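Local coordinates for probable AP endonuclease (African swine fever virus, PDB 6KI3), which probably cleaves DNA on the 5' side of abasic sites as a zinc-dependent repair endonuclease, with additional 3'-5' proofreading exonuclease activity, at residues A[46-51]-A[79-84]; A[182-187]-A[221-226]; A[193-198]-A[260-265]; A[238-243]-A[275-280]. All blocks are in the same frame, centred on the assembly; numbering follows the deposited sequence.

Contact 1. Residues A[46-51]-A[79-84]; sequences SAQVFI and WVVAHG. With ZN (zinc ion), chain K; nucleotides of chain C.
Phe-50 brings CZ over one face of the His-83 imidazole, and its CE1 lies 3.4 Å from ND1 of His-83, at the carboxyl end of two neighbouring TIM-barrel strands. Strands 46-49 and 79-83 run parallel and belong to a beta-alpha-beta unit whose connection contains helix 63-76. Four backbone hydrogen bonds join them, alternating in direction from Ala-47 N to Trp-79 O up to the closing bond of 2.9 Å between His-83 N and Val-49 O.

This carboxyl end is the tightly packed part. With CG anti to the backbone N (chi1 -165°), His-83 extends beside Phe-50, the two rings inclined by 53°. The ND1 proton goes to Gly-84 O, 2.7 Å from His-83 ND1, in the ring plane and on a carbonyl lone pair. Gln-48, fully extended to its amide, meets the edge of the imidazole, where its NE2 is 3.7 Å from His-83 CD2; the amide itself bonds to His-223 and Glu-276. On the opposite side of the sheet Val-49 and Val-80 pack through methyl groups, Val-49 CG2 4.1 Å from Val-80 CG1.

At the amino end the backbones stay close but the side chains pack more loosely: partly exposed Trp-79 brings CE3 no nearer than 4.3 Å to Ser-46 CB.

Since ND1 is committed to Gly-84, NE2 of His-83 is left to bind the chain K zinc ion at 2.2 Å. His-120, Glu-147 and OP1 of the abasic-site analogue complete that site, and the backbone bond from ND1 probably fixes the ring's rotation for metal binding.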
# COMPACT_ATOMS: atom_id res chain seq x y z
N SER A 46 6.90 -0.55 -9.46
CA SER A 46 5.84 -1.19 -8.71
C SER A 46 4.49 -0.67 -9.20
O SER A 46 4.41 0.27 -9.99
CB SER A 46 5.99 -0.95 -7.20
OG SER A 46 5.83 0.42 -6.87
N ALA A 47 3.43 -1.31 -8.71
CA ALA A 47 2.05 -0.93 -9.02
C ALA A 47 1.13 -1.63 -8.04
O ALA A 47 1.52 -2.60 -7.39
CB ALA A 47 1.68 -1.29 -10.46
N GLN A 48 -0.06 -1.10 -7.88
CA GLN A 48 -1.10 -1.66 -7.05
C GLN A 48 -2.45 -1.76 -7.80
O GLN A 48 -2.84 -0.86 -8.46
CB GLN A 48 -1.24 -0.89 -5.75
CG GLN A 48 -2.29 -1.44 -4.82
CD GLN A 48 -2.36 -0.72 -3.50
OE1 GLN A 48 -1.60 -0.98 -2.61
NE2 GLN A 48 -3.26 0.19 -3.38
N VAL A 49 -3.13 -2.88 -7.67
CA VAL A 49 -4.39 -3.10 -8.37
C VAL A 49 -5.37 -3.81 -7.44
O VAL A 49 -4.98 -4.43 -6.45
CB VAL A 49 -4.22 -3.92 -9.67
CG1 VAL A 49 -3.47 -3.12 -10.72
CG2 VAL A 49 -3.50 -5.23 -9.37
N PHE A 50 -6.65 -3.71 -7.78
CA PHE A 50 -7.69 -4.54 -7.19
C PHE A 50 -7.96 -5.70 -8.14
O PHE A 50 -8.37 -5.49 -9.29
CB PHE A 50 -8.98 -3.76 -6.96
CG PHE A 50 -8.92 -2.77 -5.83
CD1 PHE A 50 -8.87 -3.21 -4.52
CD2 PHE A 50 -8.94 -1.41 -6.08
CE1 PHE A 50 -8.82 -2.30 -3.47
CE2 PHE A 50 -8.90 -0.50 -5.04
CZ PHE A 50 -8.84 -0.95 -3.73
N ILE A 51 -7.73 -6.93 -7.67
CA ILE A 51 -8.18 -8.10 -8.43
C ILE A 51 -9.58 -8.53 -8.02
O ILE A 51 -10.17 -9.40 -8.68
CB ILE A 51 -7.21 -9.29 -8.27
CG1 ILE A 51 -7.22 -9.81 -6.83
CG2 ILE A 51 -5.81 -8.89 -8.70
CD1 ILE A 51 -6.28 -10.97 -6.60
N TRP A 79 7.00 -5.16 -9.55
CA TRP A 79 6.59 -5.60 -8.22
C TRP A 79 5.15 -5.13 -8.02
O TRP A 79 4.90 -3.98 -7.65
CB TRP A 79 7.52 -5.03 -7.15
CG TRP A 79 7.36 -5.69 -5.81
CD1 TRP A 79 8.11 -6.72 -5.31
CD2 TRP A 79 6.38 -5.38 -4.81
NE1 TRP A 79 7.66 -7.06 -4.06
CE2 TRP A 79 6.60 -6.25 -3.72
CE3 TRP A 79 5.35 -4.44 -4.72
CZ2 TRP A 79 5.83 -6.22 -2.57
CZ3 TRP A 79 4.58 -4.41 -3.57
CH2 TRP A 79 4.82 -5.29 -2.51
N VAL A 80 4.21 -6.03 -8.26
CA VAL A 80 2.79 -5.70 -8.19
C VAL A 80 2.21 -6.28 -6.90
O VAL A 80 2.49 -7.43 -6.54
CB VAL A 80 2.03 -6.23 -9.42
CG1 VAL A 80 0.58 -5.77 -9.39
CG2 VAL A 80 2.72 -5.77 -10.70
N VAL A 81 1.43 -5.47 -6.20
CA VAL A 81 0.71 -5.91 -5.01
C VAL A 81 -0.78 -5.69 -5.25
O VAL A 81 -1.18 -4.75 -5.94
CB VAL A 81 1.19 -5.16 -3.74
CG1 VAL A 81 0.85 -3.68 -3.81
CG2 VAL A 81 0.60 -5.79 -2.48
N ALA A 82 -1.58 -6.60 -4.72
CA ALA A 82 -3.03 -6.50 -4.82
C ALA A 82 -3.59 -5.93 -3.52
O ALA A 82 -3.18 -6.35 -2.44
CB ALA A 82 -3.66 -7.87 -5.11
N HIS A 83 -4.49 -4.97 -3.64
CA HIS A 83 -5.20 -4.45 -2.48
C HIS A 83 -6.46 -5.27 -2.27
O HIS A 83 -7.24 -5.47 -3.21
CB HIS A 83 -5.54 -2.97 -2.65
CG HIS A 83 -5.94 -2.29 -1.37
ND1 HIS A 83 -6.98 -2.73 -0.59
CD2 HIS A 83 -5.43 -1.21 -0.75
CE1 HIS A 83 -7.10 -1.94 0.46
NE2 HIS A 83 -6.17 -1.01 0.39
N GLY A 84 -6.65 -5.77 -1.05
CA GLY A 84 -7.83 -6.55 -0.76
C GLY A 84 -9.09 -5.71 -0.78
O GLY A 84 -9.06 -4.48 -0.72
ZN ZN K . -5.66 0.48 1.88
O5' 3DR C 1 -6.73 3.76 -0.06
P 3DR C 1 -6.70 3.47 1.52
OP1 3DR C 1 -6.98 1.99 1.62
OP2 3DR C 1 -5.30 3.87 1.92
OP3 3DR C 1 -7.79 4.34 2.08
C2' 3DR C 1 -7.25 2.52 -4.26
C5' 3DR C 1 -7.71 3.15 -0.91
C4' 3DR C 1 -7.64 3.82 -2.27
O4' 3DR C 1 -6.27 3.96 -2.66
C1' 3DR C 1 -6.04 3.39 -3.94
C3' 3DR C 1 -8.35 3.01 -3.34
O3' 3DR C 1 -9.21 3.88 -4.08

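Contact 2. Residues A[182-187]-A[221-226]; sequences CIDTAH and MFHLND. With ZN (zinc ion), chain J; ZN (zinc ion), chain I; nucleotides of chain C.
Cys-182 lays its SG over the centre of the His-223 ring, 3.4 Å from the centroid and 12° off the ring normal. The thiol reaches that face because SG is anti to the backbone N (chi1 -179°), while Met-221 CG packs against Cys-182 CB. On the sheet's other side, Ile-183 and Phe-222 run side by side, with CD1 of the isoleucine 3.6 Å from CE2 of the ring. The strands are parallel neighbours of the TIM barrel, and Thr-185 N to His-223 O carries their backbone pairing into the start of helix 185-190. There Thr-185 OG1 donates to Asn-225 O at 2.7 Å.

Of the Asp-184 carboxylate, OD1 receives Asn-225 ND2 at 3.2 Å on its syn side and a weak N-capping bond from Ala-186 N; Asn-225 also holds Glu-276. OD2 binds the chain J zinc ion together with His-223 ND1, Glu-147 and Glu-276, while His-223 NE2 is hydrogen-bonded to Gln-48 OE1.

The phosphate oxygen OP2 of the abasic-site analogue bridges two of the three zinc ions, 2.1 Å from the chain J ion and 2.5 Å from the chain I ion held by His-187 NE2. Two cations on one oxygen would probably polarise the phosphate strongly.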
# COMPACT_ATOMS: atom_id res chain seq x y z
N CYS A 182 2.27 -2.72 5.94
CA CYS A 182 2.09 -1.64 4.98
C CYS A 182 1.87 -0.35 5.76
O CYS A 182 0.90 -0.22 6.51
CB CYS A 182 0.91 -1.92 4.05
SG CYS A 182 0.65 -0.63 2.81
N ILE A 183 2.78 0.60 5.58
CA ILE A 183 2.73 1.88 6.29
C ILE A 183 2.13 2.91 5.35
O ILE A 183 2.78 3.34 4.38
CB ILE A 183 4.13 2.30 6.77
CG1 ILE A 183 4.67 1.27 7.77
CG2 ILE A 183 4.07 3.68 7.41
CD1 ILE A 183 6.10 1.55 8.19
N ASP A 184 0.89 3.31 5.63
CA ASP A 184 0.23 4.38 4.88
C ASP A 184 0.43 5.67 5.66
O ASP A 184 -0.12 5.84 6.76
CB ASP A 184 -1.26 4.06 4.69
CG ASP A 184 -1.91 4.93 3.63
OD1 ASP A 184 -1.68 6.16 3.64
OD2 ASP A 184 -2.64 4.39 2.78
N THR A 185 1.21 6.59 5.09
CA THR A 185 1.58 7.81 5.80
C THR A 185 0.36 8.68 6.09
O THR A 185 0.28 9.31 7.15
CB THR A 185 2.62 8.60 5.00
OG1 THR A 185 2.10 8.88 3.69
CG2 THR A 185 3.90 7.79 4.86
N ALA A 186 -0.60 8.73 5.16
CA ALA A 186 -1.82 9.50 5.40
C ALA A 186 -2.65 8.93 6.54
O ALA A 186 -3.42 9.67 7.16
CB ALA A 186 -2.66 9.55 4.12
N HIS A 187 -2.50 7.64 6.84
CA HIS A 187 -3.31 7.02 7.88
C HIS A 187 -2.72 7.25 9.27
O HIS A 187 -3.44 7.59 10.21
CB HIS A 187 -3.46 5.52 7.61
CG HIS A 187 -4.27 5.21 6.39
ND1 HIS A 187 -4.65 3.93 6.05
CD2 HIS A 187 -4.77 6.03 5.43
CE1 HIS A 187 -5.35 3.97 4.93
NE2 HIS A 187 -5.44 5.23 4.53
N MET A 221 6.22 -2.43 3.22
CA MET A 221 5.90 -1.63 2.04
C MET A 221 5.25 -0.33 2.49
O MET A 221 4.84 -0.18 3.64
CB MET A 221 4.98 -2.39 1.08
CG MET A 221 3.57 -2.59 1.60
SD MET A 221 2.47 -3.28 0.35
CE MET A 221 2.32 -1.89 -0.77
N PHE A 222 5.15 0.62 1.56
CA PHE A 222 4.71 1.97 1.90
C PHE A 222 3.65 2.47 0.93
O PHE A 222 3.71 2.21 -0.28
CB PHE A 222 5.88 2.95 1.90
CG PHE A 222 6.76 2.83 3.11
CD1 PHE A 222 7.82 1.95 3.13
CD2 PHE A 222 6.50 3.60 4.23
CE1 PHE A 222 8.62 1.85 4.24
CE2 PHE A 222 7.30 3.50 5.35
CZ PHE A 222 8.36 2.62 5.36
N HIS A 223 2.68 3.19 1.48
CA HIS A 223 1.74 4.01 0.72
C HIS A 223 2.12 5.46 0.95
O HIS A 223 1.89 6.00 2.03
CB HIS A 223 0.30 3.74 1.14
CG HIS A 223 -0.23 2.41 0.72
ND1 HIS A 223 -1.39 1.87 1.24
CD2 HIS A 223 0.24 1.51 -0.18
CE1 HIS A 223 -1.61 0.69 0.68
NE2 HIS A 223 -0.64 0.45 -0.18
N LEU A 224 2.71 6.09 -0.07
CA LEU A 224 3.18 7.48 0.04
C LEU A 224 2.03 8.41 -0.30
O LEU A 224 1.80 8.77 -1.45
CB LEU A 224 4.38 7.72 -0.87
CG LEU A 224 5.63 6.89 -0.59
CD1 LEU A 224 6.81 7.39 -1.41
CD2 LEU A 224 5.96 6.90 0.90
N ASN A 225 1.28 8.81 0.73
CA ASN A 225 0.11 9.65 0.57
C ASN A 225 0.19 10.84 1.50
O ASN A 225 0.40 10.68 2.71
CB ASN A 225 -1.18 8.87 0.84
CG ASN A 225 -1.34 7.65 -0.04
OD1 ASN A 225 -0.94 7.66 -1.20
ND2 ASN A 225 -1.92 6.59 0.51
N ASP A 226 0.03 12.04 0.94
CA ASP A 226 -0.26 13.20 1.76
C ASP A 226 -1.73 13.17 2.18
O ASP A 226 -2.54 12.44 1.61
CB ASP A 226 0.05 14.49 0.99
CG ASP A 226 0.42 15.65 1.91
OD1 ASP A 226 -0.21 15.77 2.98
OD2 ASP A 226 1.33 16.43 1.55
ZN ZN J . -3.49 2.81 1.63
ZN ZN I . -6.44 5.87 2.82
O5' 3DR C 1 -6.73 3.76 -0.06
P 3DR C 1 -6.70 3.47 1.52
OP1 3DR C 1 -6.98 1.99 1.62
OP2 3DR C 1 -5.30 3.87 1.92
OP3 3DR C 1 -7.79 4.34 2.08
C2' 3DR C 1 -7.25 2.52 -4.26
C5' 3DR C 1 -7.71 3.15 -0.91
C4' 3DR C 1 -7.64 3.82 -2.27
O4' 3DR C 1 -6.27 3.96 -2.66
C1' 3DR C 1 -6.04 3.39 -3.94
C3' 3DR C 1 -8.35 3.01 -3.34
O3' 3DR C 1 -9.21 3.88 -4.08

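Contact 3. Residues A[193-198]-A[260-265]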
# COMPACT_ATOMS: atom_id res chain seq x y z
N VAL A 193 -0.06 10.89 14.24
CA VAL A 193 1.40 10.83 14.23
C VAL A 193 1.90 11.97 13.35
O VAL A 193 1.74 11.94 12.12
CB VAL A 193 1.91 9.47 13.73
CG1 VAL A 193 3.43 9.45 13.74
CG2 VAL A 193 1.35 8.35 14.59
N ASN A 194 2.51 12.97 13.97
CA ASN A 194 3.09 14.09 13.24
C ASN A 194 4.35 13.62 12.52
O ASN A 194 5.35 13.30 13.16
CB ASN A 194 3.40 15.24 14.20
CG ASN A 194 3.79 16.53 13.49
OD1 ASN A 194 4.29 16.51 12.36
ND2 ASN A 194 3.56 17.66 14.14
N ILE A 195 4.29 13.59 11.19
CA ILE A 195 5.44 13.18 10.38
C ILE A 195 5.77 14.29 9.39
O ILE A 195 6.29 14.03 8.30
CB ILE A 195 5.15 11.86 9.65
CG1 ILE A 195 3.85 11.96 8.85
CG2 ILE A 195 5.10 10.70 10.63
CD1 ILE A 195 3.54 10.74 8.01
N SER A 196 5.49 15.54 9.78
CA SER A 196 5.64 16.65 8.85
C SER A 196 7.10 16.98 8.60
O SER A 196 7.52 17.15 7.45
CB SER A 196 4.89 17.88 9.37
OG SER A 196 3.49 17.66 9.37
N SER A 197 7.89 17.09 9.66
CA SER A 197 9.29 17.48 9.52
C SER A 197 10.19 16.26 9.37
O SER A 197 9.79 15.12 9.64
CB SER A 197 9.75 18.31 10.71
OG SER A 197 10.06 17.49 11.82
N TYR A 198 11.42 16.51 8.93
CA TYR A 198 12.40 15.44 8.78
C TYR A 198 12.64 14.72 10.10
O TYR A 198 12.71 13.49 10.14
CB TYR A 198 13.71 16.01 8.23
CG TYR A 198 14.77 14.97 7.92
CD1 TYR A 198 15.62 14.49 8.91
CD2 TYR A 198 14.93 14.48 6.63
CE1 TYR A 198 16.59 13.54 8.63
CE2 TYR A 198 15.89 13.53 6.34
CZ TYR A 198 16.72 13.07 7.35
OH TYR A 198 17.68 12.13 7.06
N TYR A 260 10.83 13.16 2.58
CA TYR A 260 12.18 12.86 2.12
C TYR A 260 12.89 11.87 3.04
O TYR A 260 13.71 11.07 2.58
CB TYR A 260 13.00 14.14 2.00
CG TYR A 260 14.44 13.89 1.61
CD1 TYR A 260 14.77 13.33 0.39
CD2 TYR A 260 15.48 14.21 2.48
CE1 TYR A 260 16.08 13.09 0.03
CE2 TYR A 260 16.80 13.98 2.13
CZ TYR A 260 17.09 13.42 0.90
OH TYR A 260 18.40 13.19 0.55
N CYS A 261 12.57 11.91 4.34
CA CYS A 261 13.11 10.90 5.25
C CYS A 261 12.50 9.53 4.96
O CYS A 261 13.18 8.50 5.08
CB CYS A 261 12.85 11.31 6.70
SG CYS A 261 13.60 10.20 7.92
N PHE A 262 11.22 9.49 4.57
CA PHE A 262 10.62 8.24 4.15
C PHE A 262 11.24 7.73 2.85
O PHE A 262 11.42 6.52 2.67
CB PHE A 262 9.10 8.40 3.98
CG PHE A 262 8.33 8.30 5.26
CD1 PHE A 262 7.94 7.07 5.76
CD2 PHE A 262 7.98 9.44 5.97
CE1 PHE A 262 7.23 6.97 6.94
CE2 PHE A 262 7.26 9.35 7.15
CZ PHE A 262 6.89 8.12 7.64
N VAL A 263 11.59 8.65 1.94
CA VAL A 263 12.21 8.24 0.69
C VAL A 263 13.59 7.64 0.93
O VAL A 263 13.99 6.68 0.26
CB VAL A 263 12.28 9.44 -0.28
CG1 VAL A 263 13.04 9.08 -1.54
CG2 VAL A 263 10.87 9.92 -0.62
N GLU A 264 14.33 8.18 1.91
CA GLU A 264 15.66 7.65 2.20
C GLU A 264 15.58 6.25 2.80
O GLU A 264 16.41 5.39 2.49
CB GLU A 264 16.40 8.60 3.13
CG GLU A 264 16.88 9.89 2.47
CD GLU A 264 17.59 10.82 3.43
OE1 GLU A 264 17.21 10.84 4.62
OE2 GLU A 264 18.53 11.52 3.00
N TYR A 265 14.60 6.01 3.67
CA TYR A 265 14.43 4.67 4.22
C TYR A 265 13.99 3.68 3.15
O TYR A 265 14.46 2.54 3.11
CB TYR A 265 13.43 4.69 5.38
CG TYR A 265 13.01 3.33 5.87
CD1 TYR A 265 11.92 2.67 5.31
CD2 TYR A 265 13.68 2.70 6.91
CE1 TYR A 265 11.53 1.42 5.76
CE2 TYR A 265 13.29 1.45 7.36
CZ TYR A 265 12.22 0.82 6.78
OH TYR A 265 11.82 -0.42 7.22
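Tyr-198 lies with one ring face against Cys-261 in the outer helical layer of the TIM barrel, joining the start of helix 198-209 to helix 258-269. Cys-261 CB makes a CH-pi contact 4.1 Å from the ring centroid, and its SG, over the same ring, adds a sulfur-aromatic contact at 4.4 Å. Tyr-260 meets Tyr-198 at the ring edge, its CD2 3.9 Å from Tyr-198 CE2. A turn further along helix 258-269, Glu-264 reaches the same edge and accepts a hydrogen bond from the phenol. A second, wholly apolar touch lies deeper: Ile-195 crosses Phe-262 at about a right angle, CD1 to CE2 4.1 Å.

The next shell explains these positions. In Tyr-198 CG is anti to the backbone N (chi1 -175°), which carries the ring across toward helix 258-269. Ser-197 stands at the N-cap of helix 198-209, its OG bonded to Asp-200 N, capping the helix on which Tyr-198 is the first residue. Just upstream, Asn-194 OD1 accepts from Ser-196 N at 3.0 Å in an Asx turn, and Ser-196 OG is tied to Ile-246 O. Ile-195 is backed by Thr-185 and Ile-188 of helix 185-190, while Phe-262 packs on Ala-201 and Leu-205 of helix 198-209.

On the second tyrosine, Glu-264 CG lies over one face of Tyr-260, toward its rim. Its carboxylate stands 81° from the Tyr-198 ring plane, and OE1 uses its syn lone pair to take the hydrogen bond from Tyr-198 OH at 2.8 Å.

Contact 4. Residues A[238-243]-A[275-280]. With ZN (zinc ion), chain I; ZN (zinc ion), chain J; nucleotides of chain C.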
# COMPACT_ATOMS: atom_id res chain seq x y z
N HIS A 238 -6.97 11.44 0.94
CA HIS A 238 -5.66 11.39 0.31
C HIS A 238 -5.41 12.66 -0.51
O HIS A 238 -6.33 13.30 -1.01
CB HIS A 238 -5.53 10.16 -0.59
CG HIS A 238 -5.46 8.87 0.16
ND1 HIS A 238 -5.20 7.67 -0.46
CD2 HIS A 238 -5.62 8.59 1.47
CE1 HIS A 238 -5.20 6.70 0.45
NE2 HIS A 238 -5.45 7.24 1.63
N ALA A 239 -4.13 13.01 -0.63
CA ALA A 239 -3.73 14.18 -1.40
C ALA A 239 -2.33 13.94 -1.96
O ALA A 239 -1.58 13.10 -1.47
CB ALA A 239 -3.76 15.45 -0.55
N SER A 240 -2.00 14.70 -3.01
CA SER A 240 -0.69 14.58 -3.63
C SER A 240 0.40 15.08 -2.69
O SER A 240 0.17 15.95 -1.84
CB SER A 240 -0.65 15.36 -4.95
OG SER A 240 -1.42 14.71 -5.94
N LEU A 241 1.60 14.53 -2.85
CA LEU A 241 2.72 14.88 -1.99
C LEU A 241 3.01 16.37 -2.08
O LEU A 241 3.03 16.96 -3.16
CB LEU A 241 3.96 14.08 -2.39
CG LEU A 241 3.80 12.56 -2.46
CD1 LEU A 241 5.11 11.90 -2.86
CD2 LEU A 241 3.29 11.99 -1.14
N PHE A 242 3.21 16.99 -0.91
CA PHE A 242 3.47 18.42 -0.77
C PHE A 242 2.28 19.27 -1.19
O PHE A 242 2.42 20.47 -1.45
CB PHE A 242 4.72 18.86 -1.54
CG PHE A 242 5.94 18.06 -1.21
CD1 PHE A 242 6.72 18.38 -0.10
CD2 PHE A 242 6.33 16.99 -2.00
CE1 PHE A 242 7.85 17.65 0.21
CE2 PHE A 242 7.46 16.26 -1.70
CZ PHE A 242 8.22 16.59 -0.59
N GLU A 243 1.09 18.68 -1.29
CA GLU A 243 -0.13 19.41 -1.59
C GLU A 243 -1.21 19.20 -0.54
O GLU A 243 -2.35 19.64 -0.73
CB GLU A 243 -0.66 19.02 -2.98
CG GLU A 243 0.37 19.17 -4.10
CD GLU A 243 -0.25 19.12 -5.48
OE1 GLU A 243 0.34 19.69 -6.42
OE2 GLU A 243 -1.33 18.51 -5.63
N LEU A 275 1.94 5.19 -4.57
CA LEU A 275 1.14 6.40 -4.44
C LEU A 275 -0.31 6.09 -4.79
O LEU A 275 -0.58 5.47 -5.83
CB LEU A 275 1.67 7.51 -5.36
CG LEU A 275 2.99 8.21 -5.02
CD1 LEU A 275 4.20 7.33 -5.28
CD2 LEU A 275 3.11 9.52 -5.79
N GLU A 276 -1.23 6.50 -3.93
CA GLU A 276 -2.65 6.19 -4.10
C GLU A 276 -3.40 7.49 -4.36
O GLU A 276 -3.88 8.15 -3.44
CB GLU A 276 -3.19 5.47 -2.86
CG GLU A 276 -2.34 4.28 -2.44
CD GLU A 276 -2.91 3.58 -1.22
OE1 GLU A 276 -3.58 2.54 -1.38
OE2 GLU A 276 -2.68 4.07 -0.09
N ARG A 277 -3.55 7.82 -5.62
CA ARG A 277 -4.25 9.00 -6.00
C ARG A 277 -5.50 8.72 -6.75
O ARG A 277 -5.50 7.97 -7.64
CB ARG A 277 -3.42 9.87 -6.91
CG ARG A 277 -2.22 10.50 -6.31
CD ARG A 277 -2.46 11.40 -5.14
NE ARG A 277 -1.20 11.40 -4.49
CZ ARG A 277 -0.85 10.54 -3.56
NH1 ARG A 277 -1.70 9.70 -3.07
NH2 ARG A 277 0.33 10.58 -3.08
N ASN A 278 -6.56 9.36 -6.35
CA ASN A 278 -7.79 9.26 -7.02
C ASN A 278 -8.14 10.64 -7.52
O ASN A 278 -8.14 11.57 -6.77
CB ASN A 278 -8.87 8.92 -6.01
CG ASN A 278 -8.96 7.45 -5.69
OD1 ASN A 278 -8.19 6.64 -6.16
ND2 ASN A 278 -9.93 7.12 -4.85
N LEU A 279 -8.40 10.77 -8.81
CA LEU A 279 -8.93 11.98 -9.41
C LEU A 279 -10.06 11.59 -10.35
O LEU A 279 -10.22 10.42 -10.72
CB LEU A 279 -7.82 12.77 -10.15
CG LEU A 279 -6.87 13.52 -9.20
CD1 LEU A 279 -5.99 14.54 -9.92
CD2 LEU A 279 -7.65 14.23 -8.10
N GLY A 280 -10.88 12.58 -10.71
CA GLY A 280 -12.12 12.31 -11.41
C GLY A 280 -11.95 11.78 -12.82
O GLY A 280 -12.89 11.19 -13.36
ZN ZN I . -6.44 5.87 2.82
ZN ZN J . -3.49 2.81 1.63
O5' 3DR C 1 -6.73 3.76 -0.06
P 3DR C 1 -6.70 3.47 1.52
OP1 3DR C 1 -6.98 1.99 1.62
OP2 3DR C 1 -5.30 3.87 1.92
OP3 3DR C 1 -7.79 4.34 2.08
C2' 3DR C 1 -7.25 2.52 -4.26
C5' 3DR C 1 -7.71 3.15 -0.91
C4' 3DR C 1 -7.64 3.82 -2.27
O4' 3DR C 1 -6.27 3.96 -2.66
C1' 3DR C 1 -6.04 3.39 -3.94
C3' 3DR C 1 -8.35 3.01 -3.34
O3' 3DR C 1 -9.21 3.88 -4.08
P DC C 2 -10.79 3.92 -3.77
OP1 DC C 2 -11.30 5.21 -4.27
OP2 DC C 2 -10.98 3.54 -2.35
O5' DC C 2 -11.39 2.74 -4.67
C5' DC C 2 -11.39 2.86 -6.08
C4' DC C 2 -11.75 1.53 -6.72
O4' DC C 2 -13.12 1.18 -6.38
C3' DC C 2 -11.69 1.51 -8.24
O3' DC C 2 -11.29 0.21 -8.67
C2' DC C 2 -13.13 1.83 -8.64
C1' DC C 2 -13.92 1.13 -7.54
N1 DC C 2 -15.22 1.80 -7.23
C2 DC C 2 -16.33 1.03 -6.90
O2 DC C 2 -16.23 -0.21 -6.87
N3 DC C 2 -17.50 1.65 -6.61
C4 DC C 2 -17.58 2.98 -6.64
N4 DC C 2 -18.75 3.55 -6.35
C5 DC C 2 -16.45 3.79 -6.98
C6 DC C 2 -15.30 3.16 -7.26
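At the zinc site of the barrel's carboxyl-terminal rim, His-238 turns the edge of its ring to the backbone of Glu-276. Its ND1 donates to Glu-276 O at 3.3 Å, bent to 150°, while NE2 binds the chain I zinc ion at 2.1 Å along with His-187 and Asp-236. Glu-276 O also receives a weak bond of 2.7 Å from Arg-277 NH1, so two donors converge on one carbonyl. The Glu-276 side chain turns to the chain J zinc ion, which OE2 reaches at 2.3 Å while also accepting from Asn-225 ND2, and its CB and OE1 border O4' of the abasic-site analogue.

Arg-277 bends at chi2 (-59°) to slide its guanidinium between two residues. Ala-239 O sits over the centre of one face, 3.4 Å from Arg-277 CZ, and Leu-275 CB covers the rim of the other. Leu-241 CD2 lies 3.8 Å from Arg-277 NH2, which makes a salt bridge to Glu-292.

That glutamate belongs to helix 282-300 and also accepts from Ser-240 OG. Arg-277 further reaches Leu-224 O and Asn-225 OD1 of strand 220-227, and Leu-241 packs on Leu-259 of helix 258-269.

Contacts 1, 2 and 4 surround one trinuclear zinc site, whereas contact 3 lies in the outer shell, its nearest atom about 13 Å from the DNA. Gln-48 ties contact 1 to both of the others: its OE1 lies 3.0 Å from His-223 NE2 of contact 2 and its NE2 3.1 Å from Glu-276 OE1 of contact 4, both probable hydrogen bonds. Contacts 2 and 4 share two zinc ions and are joined by Asn-225 ND2, 2.7 Å from Glu-276 OE2, and by Asp-226 O, 2.8 Å from Ala-239 N. Contact 3 backs contact 2 through apolar groups, with Phe-222 CE2 3.7 Å from Phe-262 CD1, placing helix 258-269 behind the metal-bearing strands.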